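Local coordinates for phenylalanine ammonia-lyase (Rhodosporidium toruloides, PDB 1Y2M), which catalyses the non-oxidative deamination of L-phenylalanine and L-tyrosine to trans-cinnamic acid and p-coumaric acid, the entry step of phenylpropanoid metabolism, at residues L291-L296 / A430-L435; V519-L524 / A701-R706. All blocks are in the same frame, centred on the assembly; numbering follows the deposited sequence.

Interaction 1 of 2, residues L291-L296 / A430-L435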
ATOM      1  N   LEU B 291       0.747  -0.557  26.124  1.00  7.21           N
ATOM      2  CA  LEU B 291       0.477  -0.134  27.518  1.00  8.92           C
ATOM      3  C   LEU B 291       0.800   1.333  27.706  1.00  8.52           C
ATOM      4  O   LEU B 291       0.088   2.070  28.385  1.00  9.91           O
ATOM      5  CB  LEU B 291       1.212  -1.007  28.530  1.00 11.01           C
ATOM      6  CG  LEU B 291       0.728  -2.474  28.601  1.00 12.49           C
ATOM      7  CD1 LEU B 291       1.478  -3.217  29.731  1.00 12.91           C
ATOM      8  CD2 LEU B 291      -0.760  -2.572  28.831  1.00 15.30           C
ATOM      9  N   LEU B 292       1.868   1.785  27.092  1.00  8.03           N
ATOM     10  CA  LEU B 292       2.249   3.212  27.169  1.00  9.07           C
ATOM     11  C   LEU B 292       1.192   4.121  26.515  1.00  9.73           C
ATOM     12  O   LEU B 292       0.898   5.213  26.989  1.00  8.93           O
ATOM     13  CB  LEU B 292       3.644   3.428  26.592  1.00  7.68           C
ATOM     14  CG  LEU B 292       4.176   4.862  26.485  1.00  9.57           C
ATOM     15  CD1 LEU B 292       4.226   5.515  27.894  1.00 10.62           C
ATOM     16  CD2 LEU B 292       5.526   4.947  25.808  1.00 10.70           C
ATOM     17  N   SER B 293       0.601   3.656  25.425  1.00  6.93           N
ATOM     18  CA  SER B 293      -0.478   4.378  24.736  1.00  6.99           C
ATOM     19  C   SER B 293      -1.663   4.597  25.686  1.00  9.56           C
ATOM     20  O   SER B 293      -2.291   5.658  25.701  1.00  9.92           O
ATOM     21  CB  SER B 293      -0.954   3.585  23.519  1.00 10.65           C
ATOM     22  OG  SER B 293      -2.017   4.309  22.914  1.00  8.70           O
ATOM     23  N   GLN B 294      -1.963   3.574  26.474  1.00  8.57           N
ATOM     24  CA  GLN B 294      -3.061   3.634  27.449  1.00  9.82           C
ATOM     25  C   GLN B 294      -2.734   4.620  28.581  1.00  8.87           C
ATOM     26  O   GLN B 294      -3.563   5.428  29.017  1.00  8.89           O
ATOM     27  CB  GLN B 294      -3.327   2.256  28.008  1.00  8.84           C
ATOM     28  CG  GLN B 294      -3.981   1.415  26.937  1.00  7.77           C
ATOM     29  CD  GLN B 294      -4.248  -0.017  27.353  1.00  9.86           C
ATOM     30  OE1 GLN B 294      -4.843  -0.240  28.401  1.00 11.30           O
ATOM     31  NE2 GLN B 294      -3.834  -0.967  26.549  1.00 12.42           N
ATOM     32  N   SER B 295      -1.506   4.536  29.053  1.00  8.30           N
ATOM     33  CA  SER B 295      -1.021   5.453  30.071  1.00 10.40           C
ATOM     34  C   SER B 295      -1.067   6.915  29.615  1.00  7.78           C
ATOM     35  O   SER B 295      -1.497   7.813  30.338  1.00  9.43           O
ATOM     36  CB  SER B 295       0.387   5.049  30.549  1.00 13.68           C
ATOM     37  OG  SER B 295       0.360   3.752  31.171  1.00 12.70           O
ATOM     38  N   LEU B 296      -0.642   7.158  28.380  1.00  8.20           N
ATOM     39  CA  LEU B 296      -0.673   8.478  27.795  1.00  7.90           C
ATOM     40  C   LEU B 296      -2.092   8.966  27.581  1.00  9.44           C
ATOM     41  O   LEU B 296      -2.366  10.140  27.788  1.00  9.71           O
ATOM     42  CB  LEU B 296       0.070   8.454  26.464  1.00 11.55           C
ATOM     43  CG  LEU B 296       1.578   8.409  26.603  1.00  9.94           C
ATOM     44  CD1 LEU B 296       2.207   8.142  25.282  1.00 10.90           C
ATOM     45  CD2 LEU B 296       2.068   9.732  27.121  1.00 11.21           C
ATOM     46  N   ALA B 430       0.447   1.373  13.741  1.00  8.59           N
ATOM     47  CA  ALA B 430       0.027   2.568  13.029  1.00  9.50           C
ATOM     48  C   ALA B 430      -1.270   3.116  13.648  1.00  8.68           C
ATOM     49  O   ALA B 430      -1.478   4.324  13.711  1.00  9.47           O
ATOM     50  CB  ALA B 430      -0.190   2.266  11.572  1.00 11.22           C
ATOM     51  N   GLN B 431      -2.146   2.231  14.086  1.00  9.61           N
ATOM     52  CA  GLN B 431      -3.401   2.645  14.710  1.00  9.50           C
ATOM     53  C   GLN B 431      -3.180   3.274  16.095  1.00  9.72           C
ATOM     54  O   GLN B 431      -3.822   4.281  16.447  1.00 10.03           O
ATOM     55  CB  GLN B 431      -4.404   1.502  14.841  1.00  8.56           C
ATOM     56  CG  GLN B 431      -4.823   0.929  13.483  1.00 10.26           C
ATOM     57  CD  GLN B 431      -5.299   1.977  12.554  1.00 20.47           C
ATOM     58  OE1 GLN B 431      -6.436   2.441  12.668  1.00 26.35           O
ATOM     59  NE2 GLN B 431      -4.433   2.382  11.605  1.00 28.98           N
ATOM     60  N   ILE B 432      -2.298   2.684  16.897  1.00  9.86           N
ATOM     61  CA  ILE B 432      -1.886   3.300  18.164  1.00  8.54           C
ATOM     62  C   ILE B 432      -1.313   4.682  17.868  1.00  9.35           C
ATOM     63  O   ILE B 432      -1.700   5.690  18.468  1.00  9.86           O
ATOM     64  CB  ILE B 432      -0.796   2.455  18.889  1.00  9.81           C
ATOM     65  CG1 ILE B 432      -1.342   1.077  19.290  1.00  9.54           C
ATOM     66  CG2 ILE B 432      -0.262   3.224  20.118  1.00  8.64           C
ATOM     67  CD1 ILE B 432      -0.300   0.103  19.748  1.00 10.82           C
ATOM     68  N   GLY B 433      -0.371   4.752  16.921  1.00  9.15           N
ATOM     69  CA  GLY B 433       0.239   6.041  16.567  1.00  8.59           C
ATOM     70  C   GLY B 433      -0.822   7.093  16.159  1.00  7.69           C
ATOM     71  O   GLY B 433      -0.791   8.247  16.630  1.00 10.70           O
ATOM     72  N   LYS B 434      -1.754   6.752  15.283  1.00  9.28           N
ATOM     73  CA  LYS B 434      -2.791   7.698  14.908  1.00  9.36           C
ATOM     74  C   LYS B 434      -3.575   8.177  16.131  1.00  9.10           C
ATOM     75  O   LYS B 434      -3.800   9.364  16.281  1.00 12.02           O
ATOM     76  CB  LYS B 434      -3.694   7.074  13.852  1.00 10.32           C
ATOM     77  CG  LYS B 434      -4.778   8.011  13.399  1.00  9.45           C
ATOM     78  CD  LYS B 434      -4.280   9.221  12.622  1.00 10.26           C
ATOM     79  CE  LYS B 434      -5.469  10.040  12.123  1.00 16.62           C
ATOM     80  NZ  LYS B 434      -5.182  11.168  11.134  1.00 17.20           N
ATOM     81  N   LEU B 435      -3.931   7.282  17.047  1.00  9.76           N
ATOM     82  CA  LEU B 435      -4.630   7.696  18.263  1.00  7.97           C
ATOM     83  C   LEU B 435      -3.864   8.702  19.090  1.00  9.63           C
ATOM     84  O   LEU B 435      -4.353   9.798  19.412  1.00  9.35           O
ATOM     85  CB  LEU B 435      -4.914   6.472  19.139  1.00  9.69           C
ATOM     86  CG  LEU B 435      -5.798   6.802  20.365  1.00  8.18           C
ATOM     87  CD1 LEU B 435      -7.220   7.321  19.884  1.00 11.45           C
ATOM     88  CD2 LEU B 435      -5.929   5.627  21.276  1.00 13.08           C
TER

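Interaction 2 of 2, residues V519-L524 / A701-R706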
ATOM      1  N   VAL B 519       9.607   3.985  15.317  1.00  7.85           N
ATOM      2  CA  VAL B 519       8.886   5.238  15.030  1.00  8.14           C
ATOM      3  C   VAL B 519       7.829   5.524  16.044  1.00  8.39           C
ATOM      4  O   VAL B 519       7.657   6.699  16.462  1.00  9.16           O
ATOM      5  CB  VAL B 519       8.354   5.226  13.615  1.00  9.53           C
ATOM      6  CG1 VAL B 519       7.555   6.480  13.296  1.00  8.82           C
ATOM      7  CG2 VAL B 519       9.534   5.054  12.667  1.00 10.81           C
ATOM      8  N   LEU B 520       7.083   4.493  16.450  1.00  8.73           N
ATOM      9  CA  LEU B 520       6.052   4.705  17.482  1.00  8.02           C
ATOM     10  C   LEU B 520       6.732   5.140  18.775  1.00  8.95           C
ATOM     11  O   LEU B 520       6.159   5.945  19.512  1.00  9.15           O
ATOM     12  CB  LEU B 520       5.203   3.456  17.725  1.00  9.73           C
ATOM     13  CG  LEU B 520       4.014   3.630  18.686  1.00 10.62           C
ATOM     14  CD1 LEU B 520       3.142   4.847  18.402  1.00 12.29           C
ATOM     15  CD2 LEU B 520       3.084   2.414  18.704  1.00  9.87           C
ATOM     16  N   SER B 521       7.930   4.616  19.095  1.00  9.06           N
ATOM     17  CA  SER B 521       8.629   5.027  20.329  1.00  8.80           C
ATOM     18  C   SER B 521       8.980   6.501  20.271  1.00  6.99           C
ATOM     19  O   SER B 521       8.936   7.194  21.280  1.00  9.09           O
ATOM     20  CB  SER B 521       9.868   4.198  20.535  1.00  8.61           C
ATOM     21  OG  SER B 521       9.555   2.795  20.678  1.00 10.44           O
ATOM     22  N   LEU B 522       9.351   6.979  19.092  1.00  7.27           N
ATOM     23  CA  LEU B 522       9.647   8.424  18.952  1.00  8.37           C
ATOM     24  C   LEU B 522       8.382   9.236  19.216  1.00 10.38           C
ATOM     25  O   LEU B 522       8.420  10.262  19.902  1.00  8.89           O
ATOM     26  CB  LEU B 522      10.110   8.736  17.516  1.00  8.69           C
ATOM     27  CG  LEU B 522      11.478   8.187  17.093  1.00  9.10           C
ATOM     28  CD1 LEU B 522      11.713   8.292  15.605  1.00  9.48           C
ATOM     29  CD2 LEU B 522      12.573   8.913  17.850  1.00 12.38           C
ATOM     30  N   LEU B 523       7.272   8.798  18.635  1.00  8.46           N
ATOM     31  CA  LEU B 523       5.985   9.483  18.802  1.00  8.86           C
ATOM     32  C   LEU B 523       5.545   9.465  20.256  1.00  9.17           C
ATOM     33  O   LEU B 523       5.070  10.497  20.790  1.00  9.81           O
ATOM     34  CB  LEU B 523       4.944   8.836  17.888  1.00 10.24           C
ATOM     35  CG  LEU B 523       3.543   9.394  17.948  1.00  8.31           C
ATOM     36  CD1 LEU B 523       3.459  10.842  17.762  1.00  8.56           C
ATOM     37  CD2 LEU B 523       2.583   8.592  16.996  1.00 11.40           C
ATOM     38  N   LEU B 524       5.605   8.289  20.887  1.00  8.83           N
ATOM     39  CA  LEU B 524       5.099   8.205  22.256  1.00  8.62           C
ATOM     40  C   LEU B 524       6.039   8.944  23.243  1.00 10.04           C
ATOM     41  O   LEU B 524       5.582   9.514  24.244  1.00  9.96           O
ATOM     42  CB  LEU B 524       4.840   6.759  22.677  1.00  8.49           C
ATOM     43  CG  LEU B 524       3.738   6.103  21.844  1.00 10.81           C
ATOM     44  CD1 LEU B 524       3.358   4.801  22.532  1.00  9.93           C
ATOM     45  CD2 LEU B 524       2.489   6.954  21.628  1.00 12.04           C
ATOM     46  N   ALA B 701      14.836   5.577  27.189  1.00  8.81           N
ATOM     47  CA  ALA B 701      14.194   4.790  28.242  1.00  9.74           C
ATOM     48  C   ALA B 701      13.107   3.841  27.756  1.00  7.27           C
ATOM     49  O   ALA B 701      12.869   2.798  28.368  1.00  9.21           O
ATOM     50  CB  ALA B 701      13.653   5.712  29.328  1.00 11.90           C
ATOM     51  N   ILE B 702      12.454   4.183  26.654  1.00  9.30           N
ATOM     52  CA  ILE B 702      11.506   3.283  26.001  1.00  9.07           C
ATOM     53  C   ILE B 702      12.304   2.159  25.322  1.00  8.38           C
ATOM     54  O   ILE B 702      12.076   0.981  25.547  1.00 10.41           O
ATOM     55  CB  ILE B 702      10.584   4.026  25.005  1.00 11.06           C
ATOM     56  CG1 ILE B 702       9.680   5.004  25.780  1.00 11.68           C
ATOM     57  CG2 ILE B 702       9.749   3.037  24.227  1.00 12.34           C
ATOM     58  CD1 ILE B 702       8.968   5.989  24.883  1.00 10.18           C
ATOM     59  N   LYS B 703      13.266   2.529  24.498  1.00 10.52           N
ATOM     60  CA  LYS B 703      13.979   1.528  23.687  1.00 10.02           C
ATOM     61  C   LYS B 703      14.757   0.514  24.522  1.00  8.87           C
ATOM     62  O   LYS B 703      14.805  -0.684  24.174  1.00 13.56           O
ATOM     63  CB  LYS B 703      14.889   2.218  22.667  1.00  9.87           C
ATOM     64  CG  LYS B 703      14.242   3.046  21.609  1.00 12.74           C
ATOM     65  CD  LYS B 703      13.219   2.294  20.720  1.00 14.94           C
ATOM     66  CE  LYS B 703      13.809   1.178  19.861  1.00 18.74           C
ATOM     67  NZ  LYS B 703      14.854   1.644  18.947  1.00 20.26           N
ATOM     68  N   SER B 704      15.296   0.973  25.633  1.00 11.45           N
ATOM     69  CA  SER B 704      16.073   0.131  26.544  1.00 12.75           C
ATOM     70  C   SER B 704      15.168  -0.762  27.384  1.00 11.21           C
ATOM     71  O   SER B 704      15.666  -1.689  28.014  1.00 12.72           O
ATOM     72  CB  SER B 704      16.913   0.970  27.507  1.00 12.38           C
ATOM     73  OG  SER B 704      16.063   1.610  28.469  1.00 12.63           O
ATOM     74  N   GLY B 705      13.876  -0.460  27.439  1.00 10.89           N
ATOM     75  CA  GLY B 705      12.924  -1.166  28.297  1.00 11.18           C
ATOM     76  C   GLY B 705      12.956  -0.693  29.749  1.00  9.53           C
ATOM     77  O   GLY B 705      12.229  -1.253  30.603  1.00 10.45           O
ATOM     78  N   ARG B 706      13.744   0.342  30.066  1.00 11.10           N
ATOM     79  CA  ARG B 706      13.720   0.928  31.394  1.00  9.23           C
ATOM     80  C   ARG B 706      12.324   1.332  31.863  1.00  9.56           C
ATOM     81  O   ARG B 706      11.945   1.115  33.048  1.00 10.27           O
ATOM     82  CB  ARG B 706      14.653   2.133  31.493  1.00 10.29           C
ATOM     83  CG  ARG B 706      14.871   2.590  32.883  1.00 13.79           C
ATOM     84  CD  ARG B 706      15.831   3.744  32.955  1.00 12.51           C
ATOM     85  NE  ARG B 706      15.977   4.217  34.318  1.00 14.12           N
ATOM     86  CZ  ARG B 706      16.741   5.245  34.679  1.00 15.12           C
ATOM     87  NH1 ARG B 706      17.403   5.947  33.780  1.00 15.85           N
ATOM     88  NH2 ARG B 706      16.839   5.568  35.940  1.00 16.38           N
TER

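Interaction 1 of 2, residues L291-L296 / A430-L435
S293 OG meets the CG2 methyl of I432 at 3.5 Å, and the flat group that bears on this pair is the carboxamide of N436, whose OD1 holds the serine hydroxyl. The contact belongs to the helical core of the PAL/histidase fold, where helix 273-303 and helix 416-443 pass each other, both running the same general way at this level. The backbones come nearest at this pair, with S293 CA and I432 CA 6.8 Å apart. Both side chains point toward the other helix. In I432 a chi1 of -64° puts CG1 beside the backbone N and leaves CG2 anti to it, directed at the serine. I432 CG2 also lies 3.5 Å from S293 CB, tighter than ordinary van der Waals contact. L435, one turn along from I432, adds CD2 at the margin, 4.4 Å from S293 OG. It also packs on W371 and L372 of helix 368-391, and its side chain lies about 9 Å from that of R366, which by similarity binds cinnamate. The buried S293 hydroxyl donates to N436 OD1, on the next residue of helix 416-443, so a second link joins the same two helices beside the nonpolar one. S293 OG sits anti to its own nitrogen (chi1 178°), which carries the hydroxyl to both I432 CG2 and N436 OD1.

Interaction 2 of 2, residues V519-L524 / A701-R706
The C-terminal end of helix 691-703 docks here against the long helix 506-560 of the core, and S521 with I702 and K703 makes the join. The serine points toward the other segment, and its OG lies 3.6 Å from I702 CG2 and 3.7 Å from K703 CD, so the hydroxyl sits in the corner formed by the I702 methyl and the K703 methylene. I702 uses both of its branches: CG2 meets the serine side chain, while CD1 swings past it to 3.8 Å from S521 O and on toward the backbone of L524. In K703 the bend at chi2 (-58°) lays CD beside S521, and the further bends at chi3 and chi4 set NZ, which makes a salt bridge with D518, one turn earlier on the serine's own helix. S704 OG accepts a 3.1 Å bond from R706 N in an ST turn, and G705, with phi 80°, is the first residue to leave helical angles. No hydrogen bond links the two segments directly. Across this contact S521 OG makes van der Waals contact, its hydrogen bond going to N517 O, while K703 with D518 adds a polar link between the helices at the more exposed margin.

How the interactions relate
The two contacts follow one another along the chain, interaction 1 closing before interaction 2 opens, yet their centres lie only 12 Å apart, close to the middle of the subunit. They involve four different helices, and helix 506-560 is the one that brings them together: L520 and L523 pack on G433, while L524 lies against L292 with its CB 3.7 Å from L292 CD2. L292 CD2 also lies 3.7 Å from I702 CD1, so segment 291-296 touches both partners of interaction 2. The two pairs therefore form one continuous packed cluster, largely aliphatic, that joins helix 691-703, near the C-terminus, to the buried core of the lyase.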